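Local coordinates for protein gamma-hexachlorocyclohexane dehydrochlorinase (PDB 5KVB) that probably converts the pollutant gamma-hexachlorocyclohexane (lindane) to a tetrachlorocyclohexadiene by two successive dehydrochlorinations, at residues Y24-I29 / E36-S41; A47-E52 / L64-N69; L102-L107 / I149-P154; T121-R126 / K132-N137. All blocks are in the same frame, centred on the assembly; numbering follows the deposited sequence.

Interaction 1 (Y24-I29 / E36-S41); sequences YSDQLI and EGRLAS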
# COMPACT_ATOMS: atom_id res chain seq x y z
N TYR A 24 3.79 -12.80 0.81
CA TYR A 24 4.58 -11.61 0.54
C TYR A 24 4.50 -10.61 1.70
O TYR A 24 5.53 -10.09 2.15
CB TYR A 24 4.12 -10.98 -0.76
CG TYR A 24 4.94 -9.80 -1.22
CD1 TYR A 24 6.13 -9.97 -1.93
CD2 TYR A 24 4.52 -8.52 -0.94
CE1 TYR A 24 6.86 -8.86 -2.36
CE2 TYR A 24 5.25 -7.43 -1.35
CZ TYR A 24 6.40 -7.60 -2.06
OH TYR A 24 7.10 -6.49 -2.47
N SER A 25 3.31 -10.35 2.21
CA SER A 25 3.22 -9.49 3.39
C SER A 25 3.94 -10.10 4.59
O SER A 25 4.56 -9.36 5.37
CB SER A 25 1.76 -9.19 3.72
OG SER A 25 1.23 -8.28 2.76
N ASP A 26 3.90 -11.43 4.73
CA ASP A 26 4.58 -12.12 5.83
C ASP A 26 6.11 -11.92 5.75
O ASP A 26 6.76 -11.82 6.79
CB ASP A 26 4.25 -13.62 5.85
CG ASP A 26 2.90 -13.93 6.48
OD1 ASP A 26 2.29 -13.02 7.09
OD2 ASP A 26 2.44 -15.09 6.38
N GLN A 27 6.66 -11.82 4.54
CA GLN A 27 8.08 -11.52 4.40
C GLN A 27 8.39 -10.15 4.99
O GLN A 27 9.32 -10.00 5.79
CB GLN A 27 8.50 -11.57 2.92
CG GLN A 27 10.04 -11.62 2.69
CD GLN A 27 10.74 -10.28 2.78
OE1 GLN A 27 10.12 -9.23 2.70
NE2 GLN A 27 12.07 -10.31 2.93
N LEU A 28 7.61 -9.15 4.61
CA LEU A 28 7.86 -7.78 5.08
C LEU A 28 7.66 -7.66 6.59
O LEU A 28 8.49 -7.09 7.29
CB LEU A 28 6.96 -6.78 4.34
CG LEU A 28 7.45 -6.27 2.98
CD1 LEU A 28 7.48 -7.37 1.94
CD2 LEU A 28 6.60 -5.10 2.48
N ILE A 29 6.55 -8.20 7.08
CA ILE A 29 6.24 -8.14 8.52
C ILE A 29 7.28 -8.92 9.34
O ILE A 29 7.74 -8.45 10.38
CB ILE A 29 4.81 -8.69 8.79
CG1 ILE A 29 3.74 -7.79 8.16
CG2 ILE A 29 4.53 -8.81 10.29
CD1 ILE A 29 2.39 -8.47 7.97
N GLU A 36 10.85 -14.45 13.83
CA GLU A 36 11.56 -15.51 13.12
C GLU A 36 10.63 -16.61 12.64
O GLU A 36 10.83 -17.16 11.56
CB GLU A 36 12.68 -16.07 13.99
CG GLU A 36 13.90 -15.15 14.04
CD GLU A 36 14.99 -15.67 14.96
OE1 GLU A 36 14.65 -16.21 16.03
OE2 GLU A 36 16.18 -15.54 14.60
N GLY A 37 9.59 -16.93 13.42
CA GLY A 37 8.62 -17.93 13.03
C GLY A 37 7.86 -17.58 11.76
O GLY A 37 7.73 -18.40 10.85
N ARG A 38 7.35 -16.36 11.70
CA ARG A 38 6.62 -15.90 10.52
C ARG A 38 7.54 -15.89 9.30
O ARG A 38 7.17 -16.37 8.23
CB ARG A 38 6.03 -14.50 10.75
CG ARG A 38 5.26 -13.96 9.53
CD ARG A 38 4.75 -12.51 9.72
NE ARG A 38 3.91 -12.36 10.91
CZ ARG A 38 2.59 -12.46 10.92
NH1 ARG A 38 1.91 -12.71 9.81
NH2 ARG A 38 1.92 -12.31 12.06
N LEU A 39 8.75 -15.36 9.46
CA LEU A 39 9.68 -15.25 8.35
C LEU A 39 10.14 -16.61 7.82
O LEU A 39 10.31 -16.78 6.61
CB LEU A 39 10.90 -14.41 8.77
CG LEU A 39 11.97 -14.10 7.71
CD1 LEU A 39 11.40 -13.44 6.44
CD2 LEU A 39 13.05 -13.24 8.32
N ALA A 40 10.34 -17.57 8.72
CA ALA A 40 10.80 -18.90 8.30
C ALA A 40 9.73 -19.69 7.55
O ALA A 40 10.04 -20.51 6.69
CB ALA A 40 11.29 -19.70 9.51
N SER A 41 8.46 -19.42 7.87
CA SER A 41 7.33 -20.21 7.40
C SER A 41 7.03 -20.10 5.90
O SER A 41 6.34 -20.95 5.35
CB SER A 41 6.05 -19.81 8.17
OG SER A 41 5.65 -18.49 7.84
O HOH W 1 3.42 -17.18 8.00
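Arg-38 reaches across from one helix to Asp-26 and Ile-29 on the other, and its guanidinium group is used on two sides. At the edge, NH1 donates to OD1 of Asp-26 in a salt bridge of 2.8 Å. The carboxylate oxygen lies practically in the guanidinium plane, whereas NH1 meets OD1 from above the carboxylate plane, the two flat groups being turned 64° apart. Over one face of the guanidinium sits the methyl CG2 of Ile-29, with NE of Arg-38 its nearest atom at 3.7 Å. The arginine's methylene part also counts: its CG packs against CB of Asp-26 at 3.8 Å. The chain runs straight out as far as CD, then bends at chi3 (-56°), which turns the guanidinium across the carboxylate, its NH1 edge toward OD1.

The paired helices are the long helix 10-33 and the short helix 36-40 of the SnoaL-like, NTF2-type domain; their axes approach to 8.3 Å and run at 143°, two consecutive helices packed roughly antiparallel. Elsewhere in this interface CD1 of Leu-39 approaches the backbone O of Gln-27 at 4.1 Å, while CD2 of the same leucine belongs to the packing against helix 59-71.

Second-shell groups fix the polar ends. NE of Arg-38 is bonded to Gln-35, and OD1 of Asp-26 has a second salt bridge to Arg-86 of the second subunit, so this carboxylate is shared between two arginines. Its other oxygen, OD2, accepts from a water at 2.8 Å that also donates to OG of Ser-41, and this OG in turn donates to O of Arg-38, at 2.6 Å.

Interaction 2 (A47-E52 / L64-N69); sequences AEWTVE and LDLVNN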
# COMPACT_ATOMS: atom_id res chain seq x y z
N ALA A 47 14.35 -22.52 -1.70
CA ALA A 47 14.10 -21.15 -2.15
C ALA A 47 15.37 -20.31 -2.05
O ALA A 47 16.18 -20.50 -1.15
CB ALA A 47 12.98 -20.51 -1.32
N GLU A 48 15.54 -19.38 -2.99
CA GLU A 48 16.70 -18.51 -3.01
C GLU A 48 16.34 -17.03 -2.86
O GLU A 48 15.56 -16.49 -3.64
CB GLU A 48 17.50 -18.72 -4.31
CG GLU A 48 18.18 -20.09 -4.38
CD GLU A 48 19.08 -20.24 -5.59
OE1 GLU A 48 18.86 -19.53 -6.60
OE2 GLU A 48 20.01 -21.07 -5.54
N TRP A 49 16.92 -16.40 -1.85
CA TRP A 49 16.75 -14.96 -1.62
C TRP A 49 18.08 -14.29 -1.94
O TRP A 49 19.07 -14.52 -1.26
CB TRP A 49 16.31 -14.72 -0.17
CG TRP A 49 16.07 -13.27 0.25
CD1 TRP A 49 16.08 -12.15 -0.55
CD2 TRP A 49 15.78 -12.81 1.57
NE1 TRP A 49 15.81 -11.03 0.21
CE2 TRP A 49 15.63 -11.41 1.51
CE3 TRP A 49 15.62 -13.45 2.80
CZ2 TRP A 49 15.34 -10.64 2.64
CZ3 TRP A 49 15.34 -12.69 3.93
CH2 TRP A 49 15.20 -11.30 3.84
N THR A 50 18.07 -13.48 -3.00
CA THR A 50 19.26 -12.75 -3.44
C THR A 50 19.13 -11.25 -3.19
O THR A 50 18.14 -10.63 -3.60
CB THR A 50 19.54 -12.96 -4.95
OG1 THR A 50 18.51 -12.34 -5.72
CG2 THR A 50 19.60 -14.43 -5.30
N VAL A 51 20.12 -10.67 -2.53
CA VAL A 51 20.17 -9.23 -2.36
C VAL A 51 21.36 -8.72 -3.17
O VAL A 51 22.48 -9.18 -2.97
CB VAL A 51 20.31 -8.82 -0.88
CG1 VAL A 51 20.27 -7.30 -0.75
CG2 VAL A 51 19.21 -9.46 -0.05
N GLU A 52 21.11 -7.80 -4.09
CA GLU A 52 22.17 -7.29 -4.96
C GLU A 52 23.29 -6.67 -4.13
O GLU A 52 23.08 -5.67 -3.43
CB GLU A 52 21.60 -6.27 -5.95
N LEU A 64 16.95 -16.51 7.69
CA LEU A 64 17.26 -16.08 9.06
C LEU A 64 18.74 -15.72 9.22
O LEU A 64 19.08 -14.80 9.98
CB LEU A 64 16.84 -17.16 10.06
CG LEU A 64 15.33 -17.36 10.16
CD1 LEU A 64 14.99 -18.38 11.24
CD2 LEU A 64 14.62 -16.04 10.43
N ASP A 65 19.62 -16.41 8.51
CA ASP A 65 21.04 -16.07 8.53
C ASP A 65 21.27 -14.66 7.98
O ASP A 65 22.01 -13.86 8.55
CB ASP A 65 21.83 -17.09 7.72
CG ASP A 65 23.33 -16.94 7.88
OD1 ASP A 65 23.78 -16.74 9.03
OD2 ASP A 65 24.05 -17.00 6.86
N LEU A 66 20.64 -14.36 6.85
CA LEU A 66 20.76 -13.05 6.23
C LEU A 66 20.30 -11.93 7.15
O LEU A 66 20.99 -10.92 7.30
CB LEU A 66 19.95 -13.01 4.92
CG LEU A 66 19.84 -11.64 4.24
CD1 LEU A 66 21.23 -11.11 3.84
CD2 LEU A 66 18.91 -11.71 3.03
N VAL A 67 19.13 -12.08 7.77
CA VAL A 67 18.64 -10.97 8.58
C VAL A 67 19.38 -10.89 9.93
O VAL A 67 19.74 -9.79 10.36
CB VAL A 67 17.11 -11.04 8.80
CG1 VAL A 67 16.39 -10.81 7.48
CG2 VAL A 67 16.69 -12.37 9.39
N ASN A 68 19.69 -12.01 10.57
CA ASN A 68 20.39 -11.95 11.86
C ASN A 68 21.84 -11.47 11.78
O ASN A 68 22.34 -10.83 12.72
CB ASN A 68 20.37 -13.31 12.55
CG ASN A 68 19.10 -13.53 13.35
OD1 ASN A 68 18.90 -12.92 14.40
ND2 ASN A 68 18.25 -14.42 12.87
N ASN A 69 22.52 -11.77 10.67
CA ASN A 69 23.97 -11.52 10.58
C ASN A 69 24.36 -10.34 9.69
O ASN A 69 25.39 -9.71 9.92
CB ASN A 69 24.68 -12.79 10.08
CG ASN A 69 24.53 -13.95 11.05
OD1 ASN A 69 24.76 -13.82 12.25
ND2 ASN A 69 24.13 -15.10 10.52
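Leu-66 presses one methyl onto the indole of Trp-49, a CH-pi contact. Its CD2 stands 3.5 Å from the centroid of the six-membered ring and only 5° off the ring normal, so the methyl is centred over that ring. CE2 of Trp-49 is 3.6 Å from CD2 of Leu-66 and the other five carbons of the ring are hardly further or no further away, as expected for a group poised over the middle. Both side chains start out trans to their main-chain nitrogens (chi1 173° for Leu-66), and together they span the 10.7 Å that separates the axes of strand 47-51 and helix 64-69.

Apolar packing completes the contact. The same CD2 of Leu-66 touches CG2 of Val-51 at 3.8 Å, and is thereby wedged between the indole and the next inward-pointing residue of the strand. Val-67, one position further along the helix, brings CG1 to within 3.9 Å of CH2 of Trp-49; it approaches the far corner of the indole obliquely.

No hydrogen bond links the two segments. Within the helix, Leu-64 O accepts both the backbone N of Asn-68 and its ND2, the latter at 3.0 Å, the two donors arriving from opposite faces of the carbonyl plane. Outside the pair, ND2 also bonds OE2 of Glu-36 on helix 36-40.

Trp-49 further meets the ring of Trp-43 and touches Gln-27 and Val-31 of helix 10-33. The strand and helix directions differ by 32°. A helix laid against the inner face of a curved sheet, with aromatic and aliphatic side chains filling the space between, is characteristic of the cone-shaped NTF2-like, SnoaL-type fold.

Interaction 3 (L102-L107 / I149-P154); sequences LCLGNL and IHFVPP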
# COMPACT_ATOMS: atom_id res chain seq x y z
N LEU A 102 8.52 0.78 -0.06
CA LEU A 102 9.09 2.00 0.53
C LEU A 102 9.58 1.66 1.93
O LEU A 102 8.81 1.19 2.76
CB LEU A 102 8.04 3.13 0.57
CG LEU A 102 8.46 4.42 1.29
CD1 LEU A 102 9.64 5.09 0.59
CD2 LEU A 102 7.25 5.36 1.38
N CYS A 103 10.87 1.88 2.19
CA CYS A 103 11.43 1.55 3.49
C CYS A 103 11.96 2.81 4.18
O CYS A 103 12.66 3.61 3.56
CB CYS A 103 12.56 0.52 3.35
SG CYS A 103 13.45 0.15 4.92
N LEU A 104 11.58 2.97 5.44
CA LEU A 104 12.12 4.05 6.28
C LEU A 104 12.87 3.41 7.43
O LEU A 104 12.38 2.46 8.03
CB LEU A 104 11.00 4.93 6.83
CG LEU A 104 10.04 5.52 5.79
CD1 LEU A 104 8.94 6.33 6.49
CD2 LEU A 104 10.78 6.35 4.75
N GLY A 105 14.06 3.92 7.75
CA GLY A 105 14.80 3.28 8.81
C GLY A 105 15.89 4.12 9.45
O GLY A 105 16.26 5.18 8.96
N ASN A 106 16.38 3.59 10.57
CA ASN A 106 17.43 4.20 11.36
C ASN A 106 18.68 3.33 11.29
O ASN A 106 18.74 2.28 11.93
CB ASN A 106 16.95 4.39 12.81
CG ASN A 106 15.81 5.38 12.93
OD1 ASN A 106 15.82 6.43 12.28
ND2 ASN A 106 14.82 5.06 13.75
N LEU A 107 19.65 3.77 10.50
CA LEU A 107 20.92 3.05 10.29
C LEU A 107 21.86 3.25 11.48
O LEU A 107 21.98 4.36 12.00
CB LEU A 107 21.58 3.55 9.01
CG LEU A 107 22.70 2.75 8.34
CD1 LEU A 107 22.16 1.46 7.73
CD2 LEU A 107 23.39 3.60 7.28
N ILE A 149 16.98 14.94 9.44
CA ILE A 149 15.79 14.20 9.84
C ILE A 149 16.16 12.90 10.52
O ILE A 149 16.95 12.12 9.99
CB ILE A 149 14.87 13.90 8.63
CG1 ILE A 149 14.31 15.19 8.05
CG2 ILE A 149 13.74 12.94 9.02
CD1 ILE A 149 13.59 15.02 6.74
N HIS A 150 15.60 12.67 11.71
CA HIS A 150 15.81 11.43 12.43
C HIS A 150 14.47 10.87 12.90
O HIS A 150 13.73 11.55 13.62
CB HIS A 150 16.76 11.63 13.62
CG HIS A 150 18.15 11.97 13.21
ND1 HIS A 150 19.09 11.02 12.87
CD2 HIS A 150 18.77 13.17 13.08
CE1 HIS A 150 20.22 11.61 12.55
NE2 HIS A 150 20.06 12.92 12.67
N PHE A 151 14.17 9.65 12.48
CA PHE A 151 12.90 9.03 12.86
C PHE A 151 12.94 8.64 14.33
O PHE A 151 13.76 7.82 14.75
CB PHE A 151 12.60 7.80 11.99
CG PHE A 151 12.49 8.10 10.52
CD1 PHE A 151 11.58 9.04 10.05
CD2 PHE A 151 13.31 7.45 9.60
CE1 PHE A 151 11.49 9.33 8.70
CE2 PHE A 151 13.22 7.72 8.25
CZ PHE A 151 12.31 8.67 7.79
N VAL A 152 12.06 9.25 15.11
CA VAL A 152 12.01 9.04 16.55
C VAL A 152 10.60 8.68 17.03
O VAL A 152 9.61 9.06 16.40
CB VAL A 152 12.49 10.31 17.30
CG1 VAL A 152 13.98 10.53 17.07
CG2 VAL A 152 11.70 11.52 16.86
N PRO A 153 10.49 7.96 18.16
CA PRO A 153 9.18 7.64 18.76
C PRO A 153 8.53 8.87 19.40
O PRO A 153 9.22 9.88 19.60
CB PRO A 153 9.53 6.58 19.81
CG PRO A 153 10.93 6.89 20.18
CD PRO A 153 11.60 7.37 18.93
N PRO A 154 7.22 8.80 19.71
CA PRO A 154 6.55 9.90 20.41
C PRO A 154 7.19 10.18 21.76
O PRO A 154 7.69 9.21 22.34
CB PRO A 154 5.12 9.38 20.59
CG PRO A 154 4.94 8.38 19.53
CD PRO A 154 6.28 7.73 19.34
O HOH W 2 18.37 8.19 12.96
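Phe-151 turns the CD2/CE2 side of its ring to strand 102-107, and this is the tightly packed half of the contact. CE2 of Phe-151 touches CB of Leu-104 at 3.8 Å. The carbonyl O of Gly-105 lies in the plane of the ring at its edge, 3.8 Å from CD2 of Phe-151. Having CG anti to the carbonyl carbon (chi1 -60°) turns the phenyl back toward the strand.

The chain end thus folds over strand 94-107 of the NTF2-like sheet, at a subunit boundary: Phe-151 also meets the ring of Tyr-142 of the second subunit, the planes being about 10° apart. Swapping this phenylalanine for an alanine is likely to open a gap beside CB of Leu-104 and take away the ring that Tyr-142 of the second subunit meets.

Toward the exposed His-150 the contact is looser and polar. ND2 of Asn-106 gives Phe-151 O a weak hydrogen bond, 3.1 Å long and bent to 134°. OD1 of Asn-106 is bonded to Ser-113, which also accepts from Phe-151 N, and ND2 to Asp-77. A water that donates to OD1 of Asn-106 (3.2 Å) also lies 2.9 Å from ND1 of His-150, in the plane of the imidazole.

Interaction 4 (T121-R126 / K132-N137); sequences TSEYER and KFSKLN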
# COMPACT_ATOMS: atom_id res chain seq x y z
N THR A 121 11.23 -8.57 -6.75
CA THR A 121 10.86 -9.48 -7.82
C THR A 121 10.83 -10.90 -7.25
O THR A 121 11.86 -11.38 -6.75
CB THR A 121 11.85 -9.39 -9.00
OG1 THR A 121 11.94 -8.02 -9.44
CG2 THR A 121 11.37 -10.21 -10.16
N SER A 122 9.67 -11.54 -7.26
CA SER A 122 9.47 -12.78 -6.51
C SER A 122 8.95 -13.92 -7.40
O SER A 122 8.40 -13.68 -8.46
CB SER A 122 8.51 -12.53 -5.34
OG SER A 122 7.29 -11.95 -5.79
N GLU A 123 9.15 -15.16 -6.94
CA GLU A 123 8.57 -16.34 -7.57
C GLU A 123 8.01 -17.23 -6.47
O GLU A 123 8.60 -17.34 -5.38
CB GLU A 123 9.61 -17.12 -8.40
CG GLU A 123 9.02 -18.28 -9.21
CD GLU A 123 10.09 -19.23 -9.76
OE1 GLU A 123 10.57 -19.00 -10.89
OE2 GLU A 123 10.44 -20.21 -9.06
N TYR A 124 6.89 -17.86 -6.78
CA TYR A 124 6.20 -18.77 -5.85
C TYR A 124 5.91 -20.07 -6.58
O TYR A 124 5.57 -20.06 -7.76
CB TYR A 124 4.90 -18.15 -5.34
CG TYR A 124 5.09 -16.73 -4.86
CD1 TYR A 124 5.03 -15.67 -5.76
CD2 TYR A 124 5.37 -16.46 -3.52
CE1 TYR A 124 5.25 -14.36 -5.33
CE2 TYR A 124 5.59 -15.15 -3.08
CZ TYR A 124 5.51 -14.12 -4.00
OH TYR A 124 5.74 -12.82 -3.59
N GLU A 125 6.08 -21.19 -5.87
CA GLU A 125 5.77 -22.50 -6.43
C GLU A 125 4.74 -23.22 -5.57
O GLU A 125 4.75 -23.10 -4.34
CB GLU A 125 7.03 -23.37 -6.56
CG GLU A 125 7.99 -22.89 -7.63
CD GLU A 125 9.13 -23.87 -7.89
OE1 GLU A 125 9.18 -24.92 -7.22
OE2 GLU A 125 9.97 -23.58 -8.77
N ARG A 126 3.73 -23.91 -6.20
CA ARG A 126 2.80 -24.77 -5.49
C ARG A 126 3.30 -26.22 -5.55
O ARG A 126 3.54 -26.76 -6.63
CB ARG A 126 1.39 -24.66 -6.09
CG ARG A 126 0.40 -25.64 -5.48
CD ARG A 126 -1.02 -25.13 -5.60
NE ARG A 126 -1.41 -24.86 -6.98
CZ ARG A 126 -2.63 -24.45 -7.33
NH1 ARG A 126 -3.56 -24.27 -6.41
NH2 ARG A 126 -2.91 -24.21 -8.60
N LYS A 132 4.49 -21.61 -1.51
CA LYS A 132 5.55 -20.91 -0.76
C LYS A 132 6.45 -20.16 -1.74
O LYS A 132 6.42 -20.42 -2.96
CB LYS A 132 6.39 -21.87 0.11
CG LYS A 132 5.63 -22.46 1.32
CD LYS A 132 6.56 -23.16 2.31
CE LYS A 132 5.75 -23.82 3.43
NZ LYS A 132 6.62 -24.30 4.54
N PHE A 133 7.25 -19.23 -1.21
CA PHE A 133 8.32 -18.59 -2.00
C PHE A 133 9.29 -19.60 -2.58
O PHE A 133 9.74 -20.50 -1.85
CB PHE A 133 9.17 -17.64 -1.16
CG PHE A 133 8.67 -16.22 -1.03
CD1 PHE A 133 9.10 -15.23 -1.91
CD2 PHE A 133 7.87 -15.86 0.05
CE1 PHE A 133 8.71 -13.90 -1.74
CE2 PHE A 133 7.47 -14.54 0.22
CZ PHE A 133 7.89 -13.55 -0.67
N SER A 134 9.65 -19.42 -3.85
CA SER A 134 10.80 -20.11 -4.43
C SER A 134 11.94 -19.14 -4.74
O SER A 134 13.09 -19.55 -4.80
CB SER A 134 10.41 -20.87 -5.70
OG SER A 134 9.74 -20.04 -6.63
N LYS A 135 11.63 -17.86 -4.97
CA LYS A 135 12.65 -16.83 -5.22
C LYS A 135 12.25 -15.46 -4.69
O LYS A 135 11.07 -15.07 -4.78
CB LYS A 135 12.93 -16.67 -6.72
CG LYS A 135 13.38 -17.89 -7.48
CD LYS A 135 13.79 -17.51 -8.91
CE LYS A 135 14.07 -18.76 -9.73
NZ LYS A 135 14.57 -18.43 -11.10
N LEU A 136 13.22 -14.70 -4.20
CA LEU A 136 13.04 -13.27 -3.94
C LEU A 136 14.31 -12.54 -4.32
O LEU A 136 15.41 -12.95 -3.94
CB LEU A 136 12.68 -12.98 -2.48
CG LEU A 136 12.54 -11.50 -2.09
CD1 LEU A 136 11.46 -10.75 -2.90
CD2 LEU A 136 12.27 -11.36 -0.60
N ASN A 137 14.14 -11.47 -5.09
CA ASN A 137 15.23 -10.61 -5.52
C ASN A 137 14.86 -9.19 -5.10
O ASN A 137 13.79 -8.70 -5.44
CB ASN A 137 15.43 -10.72 -7.03
CG ASN A 137 16.59 -9.91 -7.55
OD1 ASN A 137 17.67 -10.45 -7.81
ND2 ASN A 137 16.38 -8.61 -7.72
O HOH W 3 14.04 -6.89 -8.06
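Glu-123 O is gripped by two successive backbone donors, Ser-134 N at 2.8 Å and Lys-135 N at 3.1 Å, both arriving from the same face of its carbonyl plane. The glutamate side chain is held as well: OG of Ser-134 donates to OE2, on the anti lone pair, at 2.5 Å. Stretched out from the strand (chi1 -174°, chi2 -166°), Glu-123 also brings OE1 near NZ of Lys-135, but at 4.0 Å this is opposite charge nearby, beyond a salt bridge. Replacing Glu-123 with an alanine would probably leave OG of Ser-134 without its acceptor and Lys-135 without its nearby counter-charge.

Away from Glu-123, the Tyr-124 and Phe-133 side chains lie side by side, pointing the same way. CE2 of Tyr-124 sits over the centre of the Phe-133 ring, although the ring planes are 48° apart and the pair is oblique. Ser-122 OG and Tyr-124 OH are hydrogen-bonded at 2.8 Å, which anchors the phenol. Phe-133 also meets Trp-43.

Regular antiparallel pairing flanks the site, from Thr-121 with Asn-137 to Glu-125 with Lys-132. Two residues, Ser-134 and Lys-135, facing one, Glu-123, define a classic beta bulge, here in the hairpin 113-127/130-145 of the NTF2-like sheet.

Overall arrangement
Along the chain, interactions 1 and 2 come in series, and interaction 4 is nested inside the loop closed by interaction 3. Interactions 1, 2 and 4 cluster, with centres 13 to 14 Å apart, and touch: Glu-36 with Asn-68, Gln-27 with both Trp-49 and Leu-136, and strand 47-51 pairs with strand 130-145. Helices 10-33, 36-40 and 59-71 thus pack together against one end of the sheet. Interaction 3 lies about 29 Å from interaction 4, centre to centre, on the opposite side of the chain's centre. It and interaction 1 both meet the second subunit. The probable catalytic Asp-32 and His-80 lie near the helix-sheet cluster, within about 6 Å of side chains in interaction 1.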